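Local coordinates for penicillin-binding protein 2 (Pbp2) (Helicobacter pylori, PDB 5LP5) that probably cross-links cell-wall peptidoglycan as a penicillin-binding transpeptidase and takes part in maintaining cell shape together with its partner MreC, at residues E403-W413 against S436-V444. Sequence-based numbering, arbitrary orientation.
Sequences EFVGIVPDNLW and SFLATPLQV
Ile407 and Leu438 pair as a single antiparallel bridge of the hydrogen-bonded kind, each offering both its N-H and its carbonyl. Ile407 N reaches Leu438 O over 3.2 Å, and the return bond from Leu438 N to Ile407 O is nearly straight at 168°. Gly406 presses its CA against the same Leu438 O, a CA-H...O contact at a place where no side chain intervenes. Within the transpeptidase domain, these paired main chains join the loop before helix 411-418 to the start of helix 441-453. The flank beyond the bridge is buried and well packed. There the ring of Phe437, swung out by a CG anti to the backbone N (chi1 -160°), meets Pro409 CD with its CG at 3.9 Å and runs alongside Val408, whose CG2 approaches CE1; Phe392 adds an edge-to-face ring, and Thr430 of helix 424-430 touches both Pro409 and Phe437. The side carrying Ile407, Leu438 and Trp413 is partly exposed, and its two aliphatic side chains meet loosely, Ile407 CD1 coming only to 4.4 Å from Leu438 CD1. Ile407 CG2 lies over one face of the Trp413 indole, toward the rim, and the ring sets its CZ3 near Ser436 CB. Toward helix 441-453 the link turns polar. Thr440 OG1 and Gln443 OE1 accept from each other's backbone N-H in a capping box, while Gln443 NE2 donates to Glu394 O. One water donates to Glu403 OE2 and to Phe404 O, at 2.7 Å from the latter; its approach to Thr440 OG1 is too short to trust, though it probably links the two segments. Glu403 is also gripped by Thr396 OG1 and by the N-H groups of Gly397 and Val398, which would be expected to stabilise its negative charge in this buried setting.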
ATOM      1  N   GLU A 403      -3.205  17.854  21.735  1.00 40.84           N
ATOM      2  CA  GLU A 403      -3.037  17.417  23.122  1.00 37.81           C
ATOM      3  C   GLU A 403      -3.718  18.400  24.082  1.00 38.85           C
ATOM      4  O   GLU A 403      -3.580  19.609  23.947  1.00 38.68           O
ATOM      5  CB  GLU A 403      -1.571  17.297  23.486  1.00 35.87           C
ATOM      6  CG  GLU A 403      -1.363  16.580  24.803  1.00 34.88           C
ATOM      7  CD  GLU A 403       0.053  16.681  25.298  1.00 34.75           C
ATOM      8  OE1 GLU A 403       0.937  17.055  24.499  1.00 35.18           O
ATOM      9  OE2 GLU A 403       0.273  16.385  26.489  1.00 34.45           O
ATOM     10  N   PHE A 404      -4.458  17.869  25.046  1.00 39.03           N
ATOM     11  CA  PHE A 404      -5.143  18.697  26.038  1.00 40.28           C
ATOM     12  C   PHE A 404      -4.200  19.177  27.127  1.00 42.54           C
ATOM     13  O   PHE A 404      -3.428  18.396  27.670  1.00 45.75           O
ATOM     14  CB  PHE A 404      -6.267  17.903  26.697  1.00 39.68           C
ATOM     15  CG  PHE A 404      -7.519  17.814  25.880  1.00 41.19           C
ATOM     16  CD1 PHE A 404      -7.547  18.240  24.546  1.00 40.79           C
ATOM     17  CD2 PHE A 404      -8.662  17.254  26.427  1.00 40.41           C
ATOM     18  CE1 PHE A 404      -8.698  18.145  23.801  1.00 39.15           C
ATOM     19  CE2 PHE A 404      -9.811  17.145  25.674  1.00 40.13           C
ATOM     20  CZ  PHE A 404      -9.830  17.603  24.368  1.00 40.31           C
ATOM     21  N   VAL A 405      -4.271  20.462  27.443  1.00 46.76           N
ATOM     22  CA  VAL A 405      -3.712  20.981  28.697  1.00 46.78           C
ATOM     23  C   VAL A 405      -4.733  20.750  29.771  1.00 47.22           C
ATOM     24  O   VAL A 405      -5.948  20.674  29.508  1.00 50.95           O
ATOM     25  CB  VAL A 405      -3.383  22.502  28.671  1.00 46.40           C
ATOM     26  CG1 VAL A 405      -2.296  22.795  27.639  1.00 47.95           C
ATOM     27  CG2 VAL A 405      -4.625  23.368  28.430  1.00 44.55           C
ATOM     28  N   GLY A 406      -4.250  20.679  30.993  1.00 46.53           N
ATOM     29  CA  GLY A 406      -5.153  20.451  32.095  1.00 49.43           C
ATOM     30  C   GLY A 406      -5.760  21.721  32.642  1.00 46.76           C
ATOM     31  O   GLY A 406      -5.949  22.711  31.939  1.00 42.97           O
ATOM     32  N   ILE A 407      -6.086  21.640  33.917  1.00 46.70           N
ATOM     33  CA  ILE A 407      -6.416  22.778  34.718  1.00 48.29           C
ATOM     34  C   ILE A 407      -5.762  22.542  36.054  1.00 45.40           C
ATOM     35  O   ILE A 407      -6.122  21.603  36.761  1.00 42.90           O
ATOM     36  CB  ILE A 407      -7.933  22.885  34.934  1.00 51.23           C
ATOM     37  CG1 ILE A 407      -8.613  23.289  33.629  1.00 51.92           C
ATOM     38  CG2 ILE A 407      -8.244  23.904  36.022  1.00 53.69           C
ATOM     39  CD1 ILE A 407     -10.109  23.091  33.652  1.00 53.53           C
ATOM     40  N   VAL A 408      -4.788  23.371  36.383  1.00 44.69           N
ATOM     41  CA  VAL A 408      -4.289  23.446  37.751  1.00 46.96           C
ATOM     42  C   VAL A 408      -5.010  24.609  38.425  1.00 46.24           C
ATOM     43  O   VAL A 408      -4.640  25.774  38.233  1.00 46.56           O
ATOM     44  CB  VAL A 408      -2.749  23.638  37.816  1.00 47.40           C
ATOM     45  CG1 VAL A 408      -2.296  23.933  39.246  1.00 47.98           C
ATOM     46  CG2 VAL A 408      -2.045  22.395  37.295  1.00 46.33           C
ATOM     47  N   PRO A 409      -6.047  24.299  39.209  1.00 46.23           N
ATOM     48  CA  PRO A 409      -6.885  25.380  39.693  1.00 50.67           C
ATOM     49  C   PRO A 409      -6.128  26.308  40.635  1.00 54.18           C
ATOM     50  O   PRO A 409      -5.398  25.839  41.517  1.00 50.51           O
ATOM     51  CB  PRO A 409      -8.007  24.649  40.434  1.00 49.49           C
ATOM     52  CG  PRO A 409      -7.366  23.387  40.888  1.00 47.03           C
ATOM     53  CD  PRO A 409      -6.411  23.012  39.809  1.00 44.07           C
ATOM     54  N   ASP A 410      -6.288  27.614  40.416  1.00 57.63           N
ATOM     55  CA  ASP A 410      -5.750  28.607  41.321  1.00 60.13           C
ATOM     56  C   ASP A 410      -6.771  29.734  41.575  1.00 63.05           C
ATOM     57  O   ASP A 410      -7.948  29.655  41.181  1.00 60.39           O
ATOM     58  CB  ASP A 410      -4.359  29.107  40.834  1.00 59.57           C
ATOM     59  CG  ASP A 410      -4.428  30.027  39.615  1.00 61.74           C
ATOM     60  OD1 ASP A 410      -5.531  30.337  39.139  1.00 68.24           O
ATOM     61  OD2 ASP A 410      -3.368  30.467  39.125  1.00 62.11           O
ATOM     62  N   ASN A 411      -6.299  30.765  42.262  1.00 67.22           N
ATOM     63  CA  ASN A 411      -7.068  31.938  42.603  1.00 69.58           C
ATOM     64  C   ASN A 411      -7.661  32.600  41.358  1.00 65.47           C
ATOM     65  O   ASN A 411      -8.871  32.740  41.197  1.00 64.31           O
ATOM     66  CB  ASN A 411      -6.091  32.899  43.299  1.00 73.52           C
ATOM     67  CG  ASN A 411      -6.731  34.179  43.736  1.00 80.68           C
ATOM     68  OD1 ASN A 411      -7.881  34.193  44.168  1.00 89.69           O
ATOM     69  ND2 ASN A 411      -5.979  35.271  43.652  1.00 86.35           N
ATOM     70  N   LEU A 412      -6.770  32.987  40.464  1.00 67.46           N
ATOM     71  CA  LEU A 412      -7.136  33.766  39.282  1.00 69.65           C
ATOM     72  C   LEU A 412      -7.979  32.964  38.326  1.00 63.86           C
ATOM     73  O   LEU A 412      -8.721  33.537  37.536  1.00 63.52           O
ATOM     74  CB  LEU A 412      -5.896  34.229  38.518  1.00 76.84           C
ATOM     75  CG  LEU A 412      -5.017  35.340  39.103  1.00 84.48           C
ATOM     76  CD1 LEU A 412      -4.293  34.938  40.396  1.00 87.22           C
ATOM     77  CD2 LEU A 412      -4.005  35.750  38.042  1.00 85.81           C
ATOM     78  N   TRP A 413      -7.838  31.646  38.361  1.00 57.22           N
ATOM     79  CA  TRP A 413      -8.582  30.792  37.456  1.00 54.87           C
ATOM     80  C   TRP A 413     -10.047  30.661  37.871  1.00 55.51           C
ATOM     81  O   TRP A 413     -10.956  30.759  37.027  1.00 51.19           O
ATOM     82  CB  TRP A 413      -7.961  29.411  37.390  1.00 52.76           C
ATOM     83  CG  TRP A 413      -8.788  28.508  36.561  1.00 51.13           C
ATOM     84  CD1 TRP A 413      -8.804  28.424  35.202  1.00 51.80           C
ATOM     85  CD2 TRP A 413      -9.774  27.585  37.035  1.00 48.75           C
ATOM     86  NE1 TRP A 413      -9.737  27.503  34.803  1.00 50.09           N
ATOM     87  CE2 TRP A 413     -10.343  26.974  35.912  1.00 47.39           C
ATOM     88  CE3 TRP A 413     -10.239  27.230  38.302  1.00 48.91           C
ATOM     89  CZ2 TRP A 413     -11.334  26.008  36.016  1.00 46.64           C
ATOM     90  CZ3 TRP A 413     -11.220  26.267  38.402  1.00 47.00           C
ATOM     91  CH2 TRP A 413     -11.760  25.673  37.266  1.00 45.64           C
ATOM     92  N   SER A 436     -11.584  21.189  41.230  1.00 51.90           N
ATOM     93  CA  SER A 436     -11.415  21.689  39.866  1.00 52.23           C
ATOM     94  C   SER A 436     -10.068  21.291  39.197  1.00 52.96           C
ATOM     95  O   SER A 436      -9.633  21.926  38.229  1.00 55.49           O
ATOM     96  CB  SER A 436     -11.637  23.208  39.855  1.00 50.93           C
ATOM     97  OG  SER A 436     -13.025  23.510  39.986  1.00 46.76           O
ATOM     98  N   PHE A 437      -9.429  20.228  39.690  1.00 53.43           N
ATOM     99  CA  PHE A 437      -8.118  19.770  39.175  1.00 51.50           C
ATOM    100  C   PHE A 437      -8.329  18.665  38.140  1.00 47.26           C
ATOM    101  O   PHE A 437      -8.958  17.655  38.451  1.00 41.77           O
ATOM    102  CB  PHE A 437      -7.242  19.242  40.337  1.00 51.51           C
ATOM    103  CG  PHE A 437      -5.736  19.193  40.048  1.00 47.51           C
ATOM    104  CD1 PHE A 437      -5.222  19.117  38.759  1.00 44.77           C
ATOM    105  CD2 PHE A 437      -4.831  19.202  41.113  1.00 47.04           C
ATOM    106  CE1 PHE A 437      -3.846  19.070  38.544  1.00 45.31           C
ATOM    107  CE2 PHE A 437      -3.463  19.156  40.896  1.00 46.34           C
ATOM    108  CZ  PHE A 437      -2.969  19.087  39.609  1.00 45.77           C
ATOM    109  N   LEU A 438      -7.802  18.877  36.929  1.00 45.43           N
ATOM    110  CA  LEU A 438      -7.853  17.878  35.845  1.00 43.23           C
ATOM    111  C   LEU A 438      -6.519  17.668  35.103  1.00 41.60           C
ATOM    112  O   LEU A 438      -5.796  18.613  34.784  1.00 42.83           O
ATOM    113  CB  LEU A 438      -8.920  18.264  34.832  1.00 41.08           C
ATOM    114  CG  LEU A 438     -10.341  18.323  35.350  1.00 40.38           C
ATOM    115  CD1 LEU A 438     -11.243  18.865  34.248  1.00 39.78           C
ATOM    116  CD2 LEU A 438     -10.797  16.954  35.823  1.00 39.99           C
ATOM    117  N   ALA A 439      -6.216  16.410  34.813  1.00 40.13           N
ATOM    118  CA  ALA A 439      -5.009  16.076  34.092  1.00 39.03           C
ATOM    119  C   ALA A 439      -5.282  14.973  33.101  1.00 39.08           C
ATOM    120  O   ALA A 439      -6.323  14.327  33.163  1.00 36.99           O
ATOM    121  CB  ALA A 439      -3.923  15.657  35.057  1.00 39.56           C
ATOM    122  N   THR A 440      -4.335  14.805  32.170  1.00 40.43           N
ATOM    123  CA  THR A 440      -4.333  13.721  31.179  1.00 35.91           C
ATOM    124  C   THR A 440      -3.388  12.640  31.667  1.00 32.02           C
ATOM    125  O   THR A 440      -2.417  12.937  32.348  1.00 31.72           O
ATOM    126  CB  THR A 440      -3.853  14.212  29.784  1.00 37.42           C
ATOM    127  OG1 THR A 440      -2.555  14.846  29.875  1.00 40.28           O
ATOM    128  CG2 THR A 440      -4.866  15.185  29.156  1.00 35.08           C
ATOM    129  N   PRO A 441      -3.676  11.368  31.343  1.00 31.10           N
ATOM    130  CA  PRO A 441      -2.711  10.304  31.608  1.00 30.83           C
ATOM    131  C   PRO A 441      -1.305  10.607  31.126  1.00 30.05           C
ATOM    132  O   PRO A 441      -0.351  10.195  31.770  1.00 31.43           O
ATOM    133  CB  PRO A 441      -3.297   9.116  30.864  1.00 29.96           C
ATOM    134  CG  PRO A 441      -4.763   9.326  30.974  1.00 29.28           C
ATOM    135  CD  PRO A 441      -4.973  10.813  30.925  1.00 30.35           C
ATOM    136  N   LEU A 442      -1.174  11.349  30.030  1.00 29.56           N
ATOM    137  CA  LEU A 442       0.150  11.807  29.598  1.00 29.26           C
ATOM    138  C   LEU A 442       0.836  12.698  30.652  1.00 31.29           C
ATOM    139  O   LEU A 442       2.013  12.509  30.965  1.00 32.22           O
ATOM    140  CB  LEU A 442       0.075  12.507  28.241  1.00 27.53           C
ATOM    141  CG  LEU A 442       0.161  11.583  27.007  1.00 26.78           C
ATOM    142  CD1 LEU A 442      -0.131  12.357  25.717  1.00 27.24           C
ATOM    143  CD2 LEU A 442       1.508  10.902  26.863  1.00 26.28           C
ATOM    144  N   GLN A 443       0.100  13.653  31.201  1.00 34.21           N
ATOM    145  CA  GLN A 443       0.650  14.568  32.209  1.00 36.13           C
ATOM    146  C   GLN A 443       1.190  13.815  33.413  1.00 35.67           C
ATOM    147  O   GLN A 443       2.312  14.097  33.887  1.00 34.32           O
ATOM    148  CB  GLN A 443      -0.400  15.620  32.633  1.00 38.81           C
ATOM    149  CG  GLN A 443      -0.545  16.734  31.590  1.00 40.52           C
ATOM    150  CD  GLN A 443      -1.652  17.729  31.866  1.00 39.46           C
ATOM    151  OE1 GLN A 443      -2.702  17.388  32.409  1.00 36.90           O
ATOM    152  NE2 GLN A 443      -1.417  18.977  31.478  1.00 38.53           N
ATOM    153  N   VAL A 444       0.409  12.836  33.882  1.00 34.87           N
ATOM    154  CA  VAL A 444       0.784  12.026  35.058  1.00 34.54           C
ATOM    155  C   VAL A 444       2.068  11.239  34.784  1.00 34.05           C
ATOM    156  O   VAL A 444       2.957  11.167  35.639  1.00 34.43           O
ATOM    157  CB  VAL A 444      -0.344  11.056  35.441  1.00 34.78           C
ATOM    158  CG1 VAL A 444       0.070  10.172  36.605  1.00 35.66           C
ATOM    159  CG2 VAL A 444      -1.612  11.823  35.788  1.00 35.33           C
TER
HETATM  160  O   HOH W   1      -1.596  16.456  28.328  1.00 33.79           O